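Local coordinates for protein prophenoloxidase b (Marsupenaeus japonicus, PDB 3WKY) that is a hemolymph type 3 copper proenzyme that, once activated, probably hydroxylates monophenols and oxidises o-diphenols at a two-copper centre, at residues P412-T415 against P416-S420; H405-K408 against L409-P413; V516-Y520 against A521-R525. All blocks are in the same frame, centred on the assembly; numbering follows the deposited sequence.

Interaction 1: P412-T415 against P416-S420. With NAG (2-acetamido-2-deoxy-beta-D-glucopyranose), chain E.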
ATOM      1  N   PRO A 412      35.395 -10.634  21.724  1.00 19.39           N
ATOM      2  CA  PRO A 412      35.625 -10.071  23.062  1.00 21.99           C
ATOM      3  C   PRO A 412      36.528  -8.855  22.979  1.00 17.27           C
ATOM      4  O   PRO A 412      37.384  -8.793  22.091  1.00 18.24           O
ATOM      5  CB  PRO A 412      36.339 -11.208  23.816  1.00 16.59           C
ATOM      6  CG  PRO A 412      37.009 -12.017  22.761  1.00 17.07           C
ATOM      7  CD  PRO A 412      36.065 -11.934  21.528  1.00 15.17           C
ATOM      8  N   PRO A 413      36.345  -7.885  23.885  1.00 19.27           N
ATOM      9  CA  PRO A 413      37.229  -6.714  23.901  1.00 20.02           C
ATOM     10  C   PRO A 413      38.678  -7.164  24.059  1.00 19.53           C
ATOM     11  O   PRO A 413      38.915  -8.218  24.657  1.00 19.21           O
ATOM     12  CB  PRO A 413      36.800  -5.968  25.168  1.00 22.16           C
ATOM     13  CG  PRO A 413      35.363  -6.394  25.392  1.00 23.70           C
ATOM     14  CD  PRO A 413      35.291  -7.818  24.921  1.00 21.33           C
ATOM     15  N   TYR A 414      39.613  -6.402  23.501  1.00 16.10           N
ATOM     16  CA  TYR A 414      41.032  -6.665  23.716  1.00 20.22           C
ATOM     17  C   TYR A 414      41.333  -6.658  25.212  1.00 17.04           C
ATOM     18  O   TYR A 414      40.840  -5.797  25.946  1.00 20.51           O
ATOM     19  CB  TYR A 414      41.890  -5.624  22.992  1.00 19.18           C
ATOM     20  CG  TYR A 414      41.812  -5.746  21.483  1.00 19.55           C
ATOM     21  CD1 TYR A 414      42.395  -6.825  20.827  1.00 18.13           C
ATOM     22  CD2 TYR A 414      41.172  -4.779  20.719  1.00 20.44           C
ATOM     23  CE1 TYR A 414      42.330  -6.936  19.440  1.00 20.19           C
ATOM     24  CE2 TYR A 414      41.089  -4.893  19.326  1.00 16.70           C
ATOM     25  CZ  TYR A 414      41.671  -5.965  18.703  1.00 19.34           C
ATOM     26  OH  TYR A 414      41.591  -6.068  17.330  1.00 20.76           O
ATOM     27  N   THR A 415      42.118  -7.635  25.663  1.00 18.17           N
ATOM     28  CA  THR A 415      42.509  -7.720  27.084  1.00 20.92           C
ATOM     29  C   THR A 415      43.561  -6.663  27.412  1.00 22.81           C
ATOM     30  O   THR A 415      44.151  -6.076  26.501  1.00 22.07           O
ATOM     31  CB  THR A 415      43.085  -9.107  27.415  1.00 23.73           C
ATOM     32  OG1 THR A 415      44.319  -9.292  26.707  1.00 23.06           O
ATOM     33  CG2 THR A 415      42.089 -10.205  27.031  1.00 25.65           C
ATOM     34  N   PRO A 416      43.800  -6.401  28.714  1.00 22.01           N
ATOM     35  CA  PRO A 416      44.874  -5.464  29.064  1.00 21.53           C
ATOM     36  C   PRO A 416      46.200  -5.856  28.419  1.00 18.98           C
ATOM     37  O   PRO A 416      46.914  -4.995  27.898  1.00 22.35           O
ATOM     38  CB  PRO A 416      44.957  -5.595  30.588  1.00 24.41           C
ATOM     39  CG  PRO A 416      43.537  -5.898  30.990  1.00 27.65           C
ATOM     40  CD  PRO A 416      42.972  -6.757  29.886  1.00 28.02           C
ATOM     41  N   ARG A 417      46.515  -7.141  28.426  1.00 21.76           N
ATOM     42  CA  ARG A 417      47.762  -7.621  27.839  0.63 22.28           C
ATOM     43  C   ARG A 417      47.800  -7.371  26.332  1.00 25.02           C
ATOM     44  O   ARG A 417      48.848  -7.047  25.774  1.00 21.34           O
ATOM     45  CB  ARG A 417      47.953  -9.111  28.130  0.63 24.45           C
ATOM     46  CG  ARG A 417      49.289  -9.669  27.666  0.63 26.52           C
ATOM     47  CD  ARG A 417      50.447  -8.999  28.406  0.63 28.07           C
ATOM     48  NE  ARG A 417      51.749  -9.403  27.880  0.63 35.06           N
ATOM     49  CZ  ARG A 417      52.441  -8.714  26.975  0.63 31.58           C
ATOM     50  NH1 ARG A 417      53.615  -9.166  26.557  0.63 32.05           N
ATOM     51  NH2 ARG A 417      51.958  -7.579  26.482  0.63 31.60           N
ATOM     52  N   GLN A 418      46.653  -7.525  25.665  1.00 19.88           N
ATOM     53  CA  GLN A 418      46.603  -7.301  24.224  1.00 18.96           C
ATOM     54  C   GLN A 418      46.773  -5.832  23.845  1.00 22.25           C
ATOM     55  O   GLN A 418      47.033  -5.520  22.678  1.00 24.74           O
ATOM     56  CB  GLN A 418      45.288  -7.848  23.617  1.00 16.24           C
ATOM     57  CG  GLN A 418      45.236  -9.368  23.518  1.00 18.76           C
ATOM     58  CD  GLN A 418      43.914  -9.843  22.951  1.00 19.12           C
ATOM     59  OE1 GLN A 418      42.856  -9.403  23.394  1.00 18.25           O
ATOM     60  NE2 GLN A 418      43.969 -10.742  21.982  1.00 19.43           N
ATOM     61  N   LEU A 419      46.627  -4.930  24.819  1.00 18.77           N
ATOM     62  CA  LEU A 419      46.713  -3.493  24.547  1.00 17.42           C
ATOM     63  C   LEU A 419      47.945  -2.849  25.196  1.00 20.82           C
ATOM     64  O   LEU A 419      48.254  -1.695  24.928  1.00 23.35           O
ATOM     65  CB  LEU A 419      45.475  -2.756  25.057  1.00 19.00           C
ATOM     66  CG  LEU A 419      44.156  -3.119  24.368  1.00 19.00           C
ATOM     67  CD1 LEU A 419      43.007  -2.402  25.067  1.00 22.58           C
ATOM     68  CD2 LEU A 419      44.223  -2.729  22.899  1.00 19.18           C
ATOM     69  N   SER A 420      48.613  -3.604  26.053  1.00 20.59           N
ATOM     70  CA  SER A 420      49.741  -3.053  26.808  0.77 24.71           C
ATOM     71  C   SER A 420      50.974  -2.875  25.921  1.00 28.26           C
ATOM     72  O   SER A 420      51.126  -3.527  24.892  1.00 27.47           O
ATOM     73  CB  SER A 420      50.072  -3.940  28.007  0.77 26.39           C
ATOM     74  OG  SER A 420      50.529  -5.210  27.580  0.77 32.87           O
TER
HETATM   75  C1  NAG E 701      58.047  -5.198  26.913  1.00 46.29           C
HETATM   76  C2  NAG E 701      56.797  -6.098  26.923  1.00 59.34           C
HETATM   77  C3  NAG E 701      57.045  -7.611  26.877  1.00 63.82           C
HETATM   78  C4  NAG E 701      58.416  -8.020  26.352  1.00 66.46           C
HETATM   79  C5  NAG E 701      59.467  -7.112  26.952  1.00 61.42           C
HETATM   80  C6  NAG E 701      60.870  -7.570  26.563  1.00 63.53           C
HETATM   81  C7  NAG E 701      55.021  -4.957  28.191  1.00 54.38           C
HETATM   82  C8  NAG E 701      55.006  -4.034  29.374  1.00 57.50           C
HETATM   83  N2  NAG E 701      56.027  -5.831  28.131  1.00 52.78           N
HETATM   84  O3  NAG E 701      56.059  -8.205  26.061  1.00 65.18           O
HETATM   85  O4  NAG E 701      58.693  -9.357  26.705  1.00 69.93           O
HETATM   86  O5  NAG E 701      59.225  -5.825  26.443  1.00 60.03           O
HETATM   87  O6  NAG E 701      60.954  -7.668  25.157  1.00 64.87           O
HETATM   88  O7  NAG E 701      54.125  -4.881  27.349  1.00 49.69           O
HETATM   89  O   HOH W   1      40.350 -10.447  23.539  1.00 18.14           O
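Thr415 and Gln418 grip each other in a capping box at the start of the short helix 416-419. Thr415 turns OG1 into the gap between its own backbone N and carbonyl carbon (chi1 66°), where it accepts from Gln418 N at 3.1 Å. Gln418 returns the favour: its chain runs extended beyond CG and brings OE1 back to Thr415 N, 3.0 Å away; the donor lies in the carbonyl plane on a lone pair, and the N-H...O angle is a nearly straight 165°. The same OE1 receives a water that also donates to Pro413 O, while Gln418 NE2 goes to Asn326 and to Leu684 O of the second subunit. Tyr414 crosses the glutamine at about a right angle, the amide carbon CD lying in plane at its ring edge. Leu419 also packs its branch point against the tyrosine, CG to Tyr414 CB 3.6 Å. In one of its two conformers Arg417 reaches NAG with a weak bond from NH1 to O3. The turn follows helix 391-409 and leads into strand 424-432; Tyr414 hydrogen-bonds Glu637 and meets Tyr634 edge-to-face, so the loop holding those residues packs against it.

Interaction 2: H405-K408 against L409-P413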
ATOM      1  N   HIS A 405      30.889  -5.296  10.754  1.00 13.84           N
ATOM      2  CA  HIS A 405      30.819  -4.745  12.120  1.00 14.59           C
ATOM      3  C   HIS A 405      29.975  -5.668  12.999  1.00 15.41           C
ATOM      4  O   HIS A 405      30.272  -5.855  14.182  1.00 14.71           O
ATOM      5  CB  HIS A 405      30.240  -3.319  12.097  1.00 14.03           C
ATOM      6  CG  HIS A 405      30.085  -2.697  13.452  1.00 18.70           C
ATOM      7  ND1 HIS A 405      31.162  -2.391  14.257  1.00 22.62           N
ATOM      8  CD2 HIS A 405      28.982  -2.313  14.139  1.00 20.75           C
ATOM      9  CE1 HIS A 405      30.729  -1.851  15.383  1.00 18.75           C
ATOM     10  NE2 HIS A 405      29.410  -1.785  15.333  1.00 22.19           N
ATOM     11  N   ARG A 406      28.924  -6.256  12.425  1.00 13.59           N
ATOM     12  CA  ARG A 406      28.143  -7.255  13.152  1.00 15.21           C
ATOM     13  C   ARG A 406      29.068  -8.356  13.647  1.00 17.15           C
ATOM     14  O   ARG A 406      28.985  -8.787  14.806  1.00 16.37           O
ATOM     15  CB  ARG A 406      27.072  -7.878  12.254  1.00 15.41           C
ATOM     16  CG  ARG A 406      26.129  -8.849  12.985  1.00 16.85           C
ATOM     17  CD  ARG A 406      25.272  -9.625  11.964  1.00 18.36           C
ATOM     18  NE  ARG A 406      24.247 -10.453  12.604  1.00 21.78           N
ATOM     19  CZ  ARG A 406      22.948 -10.153  12.624  1.00 26.48           C
ATOM     20  NH1 ARG A 406      22.498  -9.043  12.039  1.00 20.43           N
ATOM     21  NH2 ARG A 406      22.095 -10.970  13.228  1.00 22.60           N
ATOM     22  N   TYR A 407      29.955  -8.811  12.769  1.00 16.25           N
ATOM     23  CA  TYR A 407      30.906  -9.827  13.171  1.00 13.35           C
ATOM     24  C   TYR A 407      31.884  -9.261  14.225  1.00 16.29           C
ATOM     25  O   TYR A 407      32.130  -9.901  15.261  1.00 16.55           O
ATOM     26  CB  TYR A 407      31.660 -10.435  11.975  1.00 13.28           C
ATOM     27  CG  TYR A 407      32.876 -11.165  12.503  1.00 14.13           C
ATOM     28  CD1 TYR A 407      32.746 -12.412  13.108  1.00 15.48           C
ATOM     29  CD2 TYR A 407      34.136 -10.565  12.494  1.00 15.76           C
ATOM     30  CE1 TYR A 407      33.867 -13.059  13.665  1.00 17.90           C
ATOM     31  CE2 TYR A 407      35.241 -11.202  13.038  1.00 17.89           C
ATOM     32  CZ  TYR A 407      35.101 -12.445  13.620  1.00 18.76           C
ATOM     33  OH  TYR A 407      36.206 -13.081  14.173  1.00 18.47           O
ATOM     34  N   LYS A 408      32.435  -8.074  13.979  1.00 16.68           N
ATOM     35  CA  LYS A 408      33.397  -7.520  14.953  1.00 14.01           C
ATOM     36  C   LYS A 408      32.808  -7.438  16.357  1.00 21.31           C
ATOM     37  O   LYS A 408      33.493  -7.714  17.342  1.00 18.13           O
ATOM     38  CB  LYS A 408      33.924  -6.148  14.524  1.00 13.97           C
ATOM     39  CG  LYS A 408      34.843  -6.171  13.296  1.00 19.21           C
ATOM     40  CD  LYS A 408      36.196  -6.830  13.622  1.00 16.29           C
ATOM     41  CE  LYS A 408      37.180  -6.672  12.448  1.00 18.86           C
ATOM     42  NZ  LYS A 408      38.550  -7.198  12.817  1.00 19.94           N
ATOM     43  N   LEU A 409      31.534  -7.064  16.454  1.00 15.41           N
ATOM     44  CA  LEU A 409      30.894  -6.935  17.763  1.00 17.61           C
ATOM     45  C   LEU A 409      30.784  -8.261  18.529  1.00 19.99           C
ATOM     46  O   LEU A 409      30.628  -8.266  19.759  1.00 18.03           O
ATOM     47  CB  LEU A 409      29.517  -6.268  17.632  1.00 16.50           C
ATOM     48  CG  LEU A 409      29.524  -4.773  17.300  1.00 15.42           C
ATOM     49  CD1 LEU A 409      28.094  -4.233  17.225  1.00 30.19           C
ATOM     50  CD2 LEU A 409      30.368  -3.969  18.308  1.00 24.19           C
ATOM     51  N   THR A 410      30.873  -9.386  17.826  1.00 16.52           N
ATOM     52  CA  THR A 410      30.817 -10.680  18.511  1.00 16.81           C
ATOM     53  C   THR A 410      32.138 -11.008  19.210  1.00 18.29           C
ATOM     54  O   THR A 410      32.212 -11.958  19.983  1.00 19.21           O
ATOM     55  CB  THR A 410      30.494 -11.851  17.570  1.00 15.11           C
ATOM     56  OG1 THR A 410      31.534 -11.987  16.591  1.00 18.19           O
ATOM     57  CG2 THR A 410      29.137 -11.637  16.870  1.00 15.84           C
ATOM     58  N   GLN A 411      33.173 -10.236  18.918  1.00 15.37           N
ATOM     59  CA  GLN A 411      34.499 -10.534  19.468  1.00 15.47           C
ATOM     60  C   GLN A 411      34.675  -9.923  20.845  1.00 16.52           C
ATOM     61  O   GLN A 411      34.162  -8.831  21.124  1.00 18.01           O
ATOM     62  CB  GLN A 411      35.585 -10.055  18.501  1.00 16.42           C
ATOM     63  CG  GLN A 411      35.472 -10.764  17.142  1.00 17.16           C
ATOM     64  CD  GLN A 411      35.480 -12.268  17.295  1.00 24.25           C
ATOM     65  OE1 GLN A 411      36.505 -12.848  17.655  1.00 18.13           O
ATOM     66  NE2 GLN A 411      34.330 -12.916  17.045  1.00 16.52           N
ATOM     67  N   PRO A 412      35.395 -10.634  21.724  1.00 19.39           N
ATOM     68  CA  PRO A 412      35.625 -10.071  23.062  1.00 21.99           C
ATOM     69  C   PRO A 412      36.528  -8.855  22.979  1.00 17.27           C
ATOM     70  O   PRO A 412      37.384  -8.793  22.091  1.00 18.24           O
ATOM     71  CB  PRO A 412      36.339 -11.208  23.816  1.00 16.59           C
ATOM     72  CG  PRO A 412      37.009 -12.017  22.761  1.00 17.07           C
ATOM     73  CD  PRO A 412      36.065 -11.934  21.528  1.00 15.17           C
ATOM     74  N   PRO A 413      36.345  -7.885  23.885  1.00 19.27           N
ATOM     75  CA  PRO A 413      37.229  -6.714  23.901  1.00 20.02           C
ATOM     76  C   PRO A 413      38.678  -7.164  24.059  1.00 19.53           C
ATOM     77  O   PRO A 413      38.915  -8.218  24.657  1.00 19.21           O
ATOM     78  CB  PRO A 413      36.800  -5.968  25.168  1.00 22.16           C
ATOM     79  CG  PRO A 413      35.363  -6.394  25.392  1.00 23.70           C
ATOM     80  CD  PRO A 413      35.291  -7.818  24.921  1.00 21.33           C
TER
HETATM   81  O   HOH W   2      34.231  -6.512  19.694  1.00 17.58           O
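Thr410 and Tyr407 make the central polar contact where helix 391-409 runs out. Both donors of Thr410 converge on one acceptor: its N reaches Tyr407 O at 2.9 Å from above the carbonyl plane, and OG1 comes in at 2.5 Å in that plane, on a lone pair. The threonine torsion, chi1 63°, is what swings OG1 back over the preceding turn. Two further backbone bonds, Leu409 N to His405 O and Gln411 N to Lys408 O, carry the winding to its end, and a water bridges Lys408 O and Gln411 O. Among the side-chain bonds, Gln411 NE2 donates to Thr410 OG1 at 3.0 Å, close to its own amide plane. That amide lies only 20° from parallel with the Tyr407 ring, NE2 being 3.4 Å from Tyr407 CE1. The apolar contact is CH-pi: Leu409 CG sits over one face of the His405 imidazole, 3.8 Å from the ring centroid. Tyr407 OH and Gln411 OE1 both bond to Asp325, and Lys408 NZ forms salt bridges with Asp325 and Glu637. The chemistry suggests a firm helix end: Thr410 OG1 both gives and receives a hydrogen bond, which should fix its rotation, and Asp325 probably steadies the tyrosine and glutamine.

Interaction 3: V516-Y520 against A521-R525; sequences VKMNY and ASLLR
Asn519 reaches forward to Ser522 and caps the first turn of helix 520-523. Its CG stands between the backbone N and the carbonyl carbon (chi1 65°), which lets OD1 swing round to take the N-H of Ser522 at 2.9 Å, nearly in line with its C=O. The main chain adds Leu523 N to Asn519 O at 3.0 Å and Leu524 N to Tyr520 O at 3.2 Å.

The tight part of the contact is apolar and made by two pairs. Met518 brings CB to within 3.7 Å of Leu523 CD2, and its methyl CE also comes near that branch, at 4.0 Å. Pro509 and Ala508 of strand 501-509 close in on this pair, Pro509 against Met518 and Ala508 against Leu523. Tyr520, with CG swung anti to its N (chi1 180°), lays its ring obliquely to Leu524, CE1 meeting CD2 at 3.7 Å. The phenol OH hydrogen-bonds Arg638 O, and the ring meets Phe648.

Looser packing prevails around the cap itself, where Asn519, Ala521 and Ser522 are all partly exposed. Here a water joins the direct contacts: it accepts from Asn519 N at 3.0 Å and donates to Ser522 OG at 2.8 Å, tying the residue before the helix to its first turn. Ala521 packs on Val516 of the second subunit, so this side also borders a subunit interface.

An asparagine N-cap with an apolar residue just before it meeting one four places into the helix, here Met518 and Leu523, is the hydrophobic staple arrangement. In this protein it starts the short helix that joins strands 501-509 and 528-534 in the Ig-like domain of the hemocyanin family.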
ATOM      1  N   VAL A 516      26.522  16.238  18.265  1.00 24.04           N
ATOM      2  CA  VAL A 516      26.715  15.498  19.509  1.00 20.49           C
ATOM      3  C   VAL A 516      28.072  14.794  19.465  1.00 25.04           C
ATOM      4  O   VAL A 516      28.475  14.314  18.406  1.00 21.38           O
ATOM      5  CB  VAL A 516      25.590  14.461  19.687  1.00 27.52           C
ATOM      6  CG1 VAL A 516      25.852  13.555  20.885  1.00 30.16           C
ATOM      7  CG2 VAL A 516      24.240  15.166  19.834  1.00 29.65           C
ATOM      8  N   LYS A 517      28.791  14.751  20.588  1.00 23.65           N
ATOM      9  CA  LYS A 517      30.058  14.023  20.645  0.56 22.20           C
ATOM     10  C   LYS A 517      29.838  12.536  20.444  1.00 23.37           C
ATOM     11  O   LYS A 517      29.056  11.910  21.161  1.00 26.33           O
ATOM     12  CB  LYS A 517      30.760  14.239  21.986  0.56 26.96           C
ATOM     13  CG  LYS A 517      31.601  15.489  22.048  0.56 30.66           C
ATOM     14  CD  LYS A 517      32.555  15.432  23.242  0.56 35.30           C
ATOM     15  CE  LYS A 517      32.422  16.665  24.108  0.56 35.91           C
ATOM     16  NZ  LYS A 517      30.990  16.963  24.397  0.56 28.58           N
ATOM     17  N   MET A 518      30.519  11.961  19.462  1.00 22.36           N
ATOM     18  CA  MET A 518      30.375  10.535  19.232  1.00 22.18           C
ATOM     19  C   MET A 518      31.077   9.736  20.327  1.00 22.94           C
ATOM     20  O   MET A 518      32.220  10.036  20.695  1.00 22.89           O
ATOM     21  CB  MET A 518      30.876  10.167  17.835  1.00 18.72           C
ATOM     22  CG  MET A 518      29.919  10.638  16.743  1.00 20.93           C
ATOM     23  SD  MET A 518      30.277   9.866  15.157  1.00 23.41           S
ATOM     24  CE  MET A 518      31.576  10.932  14.515  1.00 20.68           C
ATOM     25  N   ASN A 519      30.372   8.751  20.878  1.00 19.52           N
ATOM     26  CA  ASN A 519      30.956   7.871  21.884  1.00 24.03           C
ATOM     27  C   ASN A 519      31.870   6.831  21.238  1.00 24.24           C
ATOM     28  O   ASN A 519      31.997   6.803  20.011  1.00 19.23           O
ATOM     29  CB  ASN A 519      29.880   7.226  22.774  1.00 19.06           C
ATOM     30  CG  ASN A 519      28.944   6.283  22.013  1.00 25.36           C
ATOM     31  OD1 ASN A 519      29.154   5.957  20.841  1.00 24.56           O
ATOM     32  ND2 ASN A 519      27.904   5.820  22.705  1.00 26.80           N
ATOM     33  N   TYR A 520      32.513   5.999  22.054  1.00 21.04           N
ATOM     34  CA  TYR A 520      33.410   4.969  21.547  1.00 20.76           C
ATOM     35  C   TYR A 520      32.714   4.054  20.535  1.00 20.62           C
ATOM     36  O   TYR A 520      33.264   3.768  19.473  1.00 17.32           O
ATOM     37  CB  TYR A 520      34.000   4.137  22.699  1.00 17.95           C
ATOM     38  CG  TYR A 520      34.938   3.038  22.242  1.00 17.25           C
ATOM     39  CD1 TYR A 520      34.453   1.822  21.782  1.00 17.07           C
ATOM     40  CD2 TYR A 520      36.327   3.220  22.277  1.00 20.16           C
ATOM     41  CE1 TYR A 520      35.306   0.820  21.358  1.00 18.50           C
ATOM     42  CE2 TYR A 520      37.191   2.222  21.852  1.00 20.09           C
ATOM     43  CZ  TYR A 520      36.677   1.029  21.394  1.00 19.84           C
ATOM     44  OH  TYR A 520      37.519   0.020  20.977  1.00 19.59           O
ATOM     45  N   ALA A 521      31.525   3.572  20.879  1.00 19.43           N
ATOM     46  CA  ALA A 521      30.800   2.646  20.002  1.00 19.55           C
ATOM     47  C   ALA A 521      30.513   3.231  18.614  1.00 17.35           C
ATOM     48  O   ALA A 521      30.636   2.533  17.598  1.00 18.10           O
ATOM     49  CB  ALA A 521      29.504   2.184  20.672  1.00 20.35           C
ATOM     50  N   SER A 522      30.120   4.498  18.570  1.00 16.85           N
ATOM     51  CA  SER A 522      29.819   5.152  17.297  1.00 21.35           C
ATOM     52  C   SER A 522      31.082   5.431  16.499  1.00 24.35           C
ATOM     53  O   SER A 522      31.076   5.344  15.273  1.00 18.91           O
ATOM     54  CB  SER A 522      29.057   6.460  17.527  1.00 20.05           C
ATOM     55  OG  SER A 522      27.838   6.209  18.205  1.00 23.08           O
ATOM     56  N   LEU A 523      32.167   5.769  17.196  1.00 16.61           N
ATOM     57  CA  LEU A 523      33.420   6.074  16.516  1.00 17.08           C
ATOM     58  C   LEU A 523      34.015   4.867  15.803  1.00 17.56           C
ATOM     59  O   LEU A 523      34.753   5.027  14.832  1.00 17.11           O
ATOM     60  CB  LEU A 523      34.443   6.667  17.509  1.00 15.44           C
ATOM     61  CG  LEU A 523      34.134   8.087  17.984  1.00 14.85           C
ATOM     62  CD1 LEU A 523      35.086   8.489  19.139  1.00 17.17           C
ATOM     63  CD2 LEU A 523      34.282   9.061  16.840  1.00 18.80           C
ATOM     64  N   LEU A 524      33.714   3.660  16.277  1.00 16.02           N
ATOM     65  CA  LEU A 524      34.182   2.449  15.593  1.00 20.36           C
ATOM     66  C   LEU A 524      33.810   2.433  14.110  1.00 20.10           C
ATOM     67  O   LEU A 524      34.524   1.860  13.289  1.00 17.18           O
ATOM     68  CB  LEU A 524      33.612   1.186  16.238  1.00 20.63           C
ATOM     69  CG  LEU A 524      34.061   0.825  17.650  1.00 23.64           C
ATOM     70  CD1 LEU A 524      33.374  -0.459  18.097  1.00 18.25           C
ATOM     71  CD2 LEU A 524      35.581   0.665  17.708  1.00 20.68           C
ATOM     72  N   ARG A 525      32.698   3.067  13.758  1.00 15.61           N
ATOM     73  CA  ARG A 525      32.242   3.001  12.371  1.00 15.87           C
ATOM     74  C   ARG A 525      32.973   4.043  11.525  1.00 20.40           C
ATOM     75  O   ARG A 525      32.812   4.069  10.300  1.00 19.70           O
ATOM     76  CB  ARG A 525      30.728   3.231  12.273  1.00 18.40           C
ATOM     77  CG  ARG A 525      29.881   2.406  13.261  1.00 17.17           C
ATOM     78  CD  ARG A 525      30.151   0.888  13.168  1.00 16.07           C
ATOM     79  NE  ARG A 525      30.170   0.381  11.792  1.00 16.62           N
ATOM     80  CZ  ARG A 525      29.077   0.079  11.086  1.00 20.06           C
ATOM     81  NH1 ARG A 525      27.870   0.267  11.612  1.00 16.68           N
ATOM     82  NH2 ARG A 525      29.192  -0.390   9.847  1.00 16.44           N
TER
HETATM   83  O   HOH W   3      27.601   8.485  19.892  1.00 26.29           O

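In the fold
Coming from the N terminus, the chain first reaches interaction 2, where the last turn of helix 391-409 unwinds into the 409-413 loop. Interaction 1 follows directly, sharing Pro412 and Pro413, and closes the turn that begins helix 416-419; their centres lie about 14 Å apart. Interaction 3 comes a hundred residues later, in the connection between strands 501-509 and 528-534. None nests within or crosses another, each being a local turn. Yet interactions 2 and 3 touch, His405 CG lying 3.5 Å from Arg525 NE, so the end of a helix from the copper-containing domain packs on the Ig-like domain. Arg638 touches all three, through Pro412, Tyr414 and Tyr520, while Glu637 bonds Tyr414 and Lys408.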